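Local coordinates for protein leucyl-tRNA synthetase subunit alpha (Aquifex aeolicus, PDB 3O0A) that forms, as the CP1 hydrolytic domain of a leucine-tRNA ligase, the editing module that probably clears wrongly charged amino acids from the tRNA, at residues N77-Y80 with S81-E84; S194-A197 with K198-T202. All coordinates share one frame; numbering follows the deposited sequence.

Interaction 1: residues N77-Y80 with S81-E84; sequences NACY and SDVE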
loop_
_atom_site.group_PDB
_atom_site.type_symbol
_atom_site.label_atom_id
_atom_site.label_comp_id
_atom_site.label_asym_id
_atom_site.label_seq_id
_atom_site.Cartn_x
_atom_site.Cartn_y
_atom_site.Cartn_z
ATOM N N ASN A 77 5.523 3.673 17.364
ATOM C CA ASN A 77 4.353 4.025 16.549
ATOM C C ASN A 77 3.252 2.970 16.551
ATOM O O ASN A 77 2.110 3.266 16.173
ATOM C CB ASN A 77 4.748 4.234 15.081
ATOM C CG ASN A 77 5.692 5.403 14.856
ATOM O OD1 ASN A 77 5.787 6.334 15.666
ATOM N ND2 ASN A 77 6.372 5.380 13.705
ATOM N N ALA A 78 3.600 1.732 16.889
ATOM C CA ALA A 78 2.639 0.629 16.808
ATOM C C ALA A 78 2.470 -0.077 18.137
ATOM O O ALA A 78 3.390 -0.122 18.956
ATOM C CB ALA A 78 3.054 -0.393 15.742
ATOM N N CYS A 79 1.275 -0.630 18.331
ATOM C CA CYS A 79 0.997 -1.516 19.447
ATOM C C CYS A 79 1.128 -2.954 18.953
ATOM O O CYS A 79 0.262 -3.433 18.213
ATOM C CB CYS A 79 -0.421 -1.272 19.958
ATOM S SG CYS A 79 -0.844 -2.423 21.254
ATOM N N TYR A 80 2.212 -3.636 19.336
ATOM C CA TYR A 80 2.444 -4.985 18.835
ATOM C C TYR A 80 1.320 -5.977 19.183
ATOM O O TYR A 80 0.873 -6.753 18.326
ATOM C CB TYR A 80 3.799 -5.536 19.296
ATOM C CG TYR A 80 4.227 -6.728 18.466
ATOM C CD1 TYR A 80 3.799 -8.016 18.794
ATOM C CD2 TYR A 80 5.045 -6.567 17.335
ATOM C CE1 TYR A 80 4.161 -9.121 18.018
ATOM C CE2 TYR A 80 5.426 -7.676 16.566
ATOM C CZ TYR A 80 4.974 -8.939 16.915
ATOM O OH TYR A 80 5.345 -10.032 16.162
ATOM N N SER A 81 0.838 -5.935 20.420
ATOM C CA SER A 81 -0.244 -6.833 20.822
ATOM C C SER A 81 -1.502 -6.604 19.983
ATOM O O SER A 81 -2.241 -7.555 19.701
ATOM C CB SER A 81 -0.566 -6.696 22.312
ATOM O OG SER A 81 -0.662 -5.336 22.685
ATOM N N ASP A 82 -1.748 -5.352 19.604
ATOM C CA ASP A 82 -2.921 -5.024 18.770
ATOM C C ASP A 82 -2.776 -5.732 17.433
ATOM O O ASP A 82 -3.746 -6.275 16.876
ATOM C CB ASP A 82 -3.025 -3.516 18.527
ATOM C CG ASP A 82 -3.739 -2.773 19.631
ATOM O OD1 ASP A 82 -4.204 -3.391 20.619
ATOM O OD2 ASP A 82 -3.818 -1.528 19.514
ATOM N N VAL A 83 -1.554 -5.720 16.906
ATOM C CA VAL A 83 -1.299 -6.331 15.610
ATOM C C VAL A 83 -1.455 -7.849 15.724
ATOM O O VAL A 83 -2.138 -8.472 14.914
ATOM C CB VAL A 83 0.085 -5.935 15.058
ATOM C CG1 VAL A 83 0.365 -6.654 13.717
ATOM C CG2 VAL A 83 0.148 -4.432 14.846
ATOM N N GLU A 84 -0.856 -8.424 16.757
ATOM C CA GLU A 84 -0.903 -9.871 16.984
ATOM C C GLU A 84 -2.330 -10.367 17.157
ATOM O O GLU A 84 -2.734 -11.386 16.574
ATOM C CB GLU A 84 -0.105 -10.190 18.244
ATOM C CG GLU A 84 0.346 -11.627 18.326
ATOM C CD GLU A 84 1.422 -11.808 19.374
ATOM O OE1 GLU A 84 1.220 -11.336 20.512
ATOM O OE2 GLU A 84 2.469 -12.407 19.049
HETATM O O HOH W 1 3.823 -12.178 16.276
#

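Interaction 2: residues S194-A197 with K198-T202; sequences SETA and KRKIT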
loop_
_atom_site.group_PDB
_atom_site.type_symbol
_atom_site.label_atom_id
_atom_site.label_comp_id
_atom_site.label_asym_id
_atom_site.label_seq_id
_atom_site.Cartn_x
_atom_site.Cartn_y
_atom_site.Cartn_z
ATOM N N SER A 194 -5.472 8.376 -18.484
ATOM C CA SER A 194 -5.087 7.394 -17.476
ATOM C C SER A 194 -4.654 6.058 -18.077
ATOM O O SER A 194 -3.744 5.415 -17.550
ATOM C CB SER A 194 -6.181 7.230 -16.413
ATOM O OG SER A 194 -7.463 6.997 -16.985
ATOM N N GLU A 195 -5.259 5.650 -19.194
ATOM C CA GLU A 195 -4.834 4.401 -19.847
ATOM C C GLU A 195 -3.391 4.484 -20.358
ATOM O O GLU A 195 -2.591 3.573 -20.119
ATOM C CB GLU A 195 -5.804 3.954 -20.955
ATOM C CG GLU A 195 -7.198 3.558 -20.463
ATOM C CD GLU A 195 -7.176 2.497 -19.364
ATOM O OE1 GLU A 195 -6.598 1.407 -19.583
ATOM O OE2 GLU A 195 -7.740 2.758 -18.279
ATOM N N THR A 196 -3.057 5.592 -21.018
ATOM C CA THR A 196 -1.680 5.857 -21.455
ATOM C C THR A 196 -0.715 5.899 -20.265
ATOM O O THR A 196 0.405 5.373 -20.332
ATOM C CB THR A 196 -1.592 7.172 -22.245
ATOM O OG1 THR A 196 -2.463 7.103 -23.383
ATOM C CG2 THR A 196 -0.157 7.428 -22.725
ATOM N N ALA A 197 -1.168 6.519 -19.178
ATOM C CA ALA A 197 -0.366 6.654 -17.962
ATOM C C ALA A 197 -0.014 5.305 -17.339
ATOM O O ALA A 197 1.038 5.172 -16.723
ATOM C CB ALA A 197 -1.086 7.525 -16.943
ATOM N N LYS A 198 -0.887 4.307 -17.484
ATOM C CA LYS A 198 -0.557 2.967 -16.985
ATOM C C LYS A 198 0.778 2.502 -17.559
ATOM O O LYS A 198 1.667 2.094 -16.817
ATOM C CB LYS A 198 -1.661 1.956 -17.318
ATOM C CG LYS A 198 -2.893 2.087 -16.460
ATOM C CD LYS A 198 -3.971 1.109 -16.912
ATOM C CE LYS A 198 -5.290 1.372 -16.189
ATOM N NZ LYS A 198 -6.375 0.542 -16.797
ATOM N N ARG A 199 0.920 2.590 -18.880
ATOM C CA ARG A 199 2.149 2.193 -19.556
ATOM C C ARG A 199 3.337 3.086 -19.209
ATOM O O ARG A 199 4.428 2.592 -18.915
ATOM C CB ARG A 199 1.925 2.198 -21.069
ATOM C CG ARG A 199 3.137 1.847 -21.901
ATOM C CD ARG A 199 2.721 1.415 -23.310
ATOM N NE ARG A 199 2.355 2.525 -24.189
ATOM C CZ ARG A 199 1.120 2.987 -24.388
ATOM N NH1 ARG A 199 0.074 2.472 -23.747
ATOM N NH2 ARG A 199 0.932 3.990 -25.233
ATOM N N LYS A 200 3.127 4.396 -19.286
ATOM C CA LYS A 200 4.229 5.350 -19.115
ATOM C C LYS A 200 4.784 5.268 -17.697
ATOM O O LYS A 200 6.005 5.257 -17.507
ATOM C CB LYS A 200 3.793 6.788 -19.449
ATOM C CG LYS A 200 3.364 7.028 -20.901
ATOM C CD LYS A 200 4.484 6.750 -21.878
ATOM C CE LYS A 200 4.009 7.025 -23.305
ATOM N NZ LYS A 200 5.134 6.906 -24.232
ATOM N N ILE A 201 3.898 5.194 -16.705
ATOM C CA ILE A 201 4.326 5.072 -15.304
ATOM C C ILE A 201 5.028 3.736 -15.044
ATOM O O ILE A 201 6.080 3.686 -14.387
ATOM C CB ILE A 201 3.157 5.312 -14.307
ATOM C CG1 ILE A 201 2.778 6.801 -14.343
ATOM C CG2 ILE A 201 3.539 4.822 -12.884
ATOM C CD1 ILE A 201 1.468 7.162 -13.667
ATOM N N THR A 202 4.466 2.664 -15.586
ATOM C CA THR A 202 5.049 1.344 -15.393
ATOM C C THR A 202 6.453 1.285 -16.010
ATOM O O THR A 202 7.378 0.773 -15.376
ATOM C CB THR A 202 4.158 0.201 -15.941
ATOM O OG1 THR A 202 2.864 0.250 -15.331
ATOM C CG2 THR A 202 4.766 -1.139 -15.584
HETATM O O HOH W 2 -1.603 4.659 -25.095
#

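Interaction 1: residues N77-Y80 with S81-E84
Y80 and E84 meet one turn apart at the start of helix 80-91, and the tyrosine can be followed outward. Its CB lies near S81 N merely because the two residues are chain neighbours. With CG anti to the backbone N (chi1 -163°), the ring runs out beside E84, and CE1 comes 3.8 Å from E84 OE2. The carboxylate oxygen sits at the ring edge, in the ring plane, while the two flat groups are nearly perpendicular (86°). At the tip, OH is 2.6 Å from a water that donates to E84 OE2, so the water bridges the two side-chain ends, while the ring edge merely lies alongside the carboxylate. P66, A69 and E73 of helix 64-74 also touch the Y80 side chain. Just ahead of Y80 the chain turns from loop into helix, with C79 as N-cap: its SG takes a weak bond from D82 N at 3.5 Å, a sulfur standing where an oxygen commonly caps. S81 OG and D82 CG pack against the same sulfur. C79 O accepts from V83 N (3.2 Å) in the carbonyl plane and more weakly from D82 N, whereas Y80 O receives E84 N at 2.9 Å in a nearly straight bond (167°). An alanine in place of Y80 would probably leave the bridging water without its hydroxyl partner and strip cover from helix 64-74. The buried V83 side chain touches V65 of helix 64-74 and L109 of strand 106-114.

Interaction 2: residues S194-A197 with K198-T202
E195 and K198 form a salt bridge three residues apart on helix 194-207. K198 NZ lies 2.9 Å from E195 OE1, meeting that oxygen on its syn side, 17° out of the carboxylate plane, and makes a weaker bond to OE2 at 3.0 Å. The two side chains run alongside each other, pointing the same way: the glutamate is bent at chi2 (-54°), which folds its carboxylate back toward the lysine, while the lysine chain is extended and lays CD and CE along the carboxylate oxygens. On another side of the helix, T196 CG2 packs on K200 CG at 4.0 Å, and a water that accepts from R199 NH2 (2.6 Å), at the edge of the guanidinium, also hydrogen-bonds T196 OG1. On the inner face A197 CB approaches I201 CD1, and both side chains rest on L183 of strand 182-183; I201 also touches V50.

The helical backbone sets these positions. K198 N bonds to S194 O, K200 N to T196 O and I201 N to A197 O, each an i to i+4 link. K198 O is gripped twice, by T202 N and by T202 OG1 at 2.7 Å, from opposite faces of its plane, which fixes the threonine hydroxyl. At the first turn, S194 OG binds G181 N, joining the helix start to the chain just ahead of strand 182-183. D48 touches the K198 side chain as well. With both oxygens turned to the ammonium, the E195 carboxylate is likely to favour the charged form of K198.

Overall arrangement
Both interactions are local helical contacts within the editing domain, in series along the chain: interaction 1 opens helix 80-91 and interaction 2 spans the first turns of helix 194-207. Their centres lie 37 Å apart on opposite sides of the chain's centre, and their nearest atoms are about 27 Å apart, so neither touches the other. Each helix start is tied to a different neighbourhood: 77-84 packs on helix 64-74 and strand 106-114, an outermost strand of the four-stranded mixed sheet, whereas 194-202 leans on strand 182-183 and the loop carrying D48 and V50. The two contacts thus order the first turns of separate helices, while neighbouring residues join each helix to the rest of the fold.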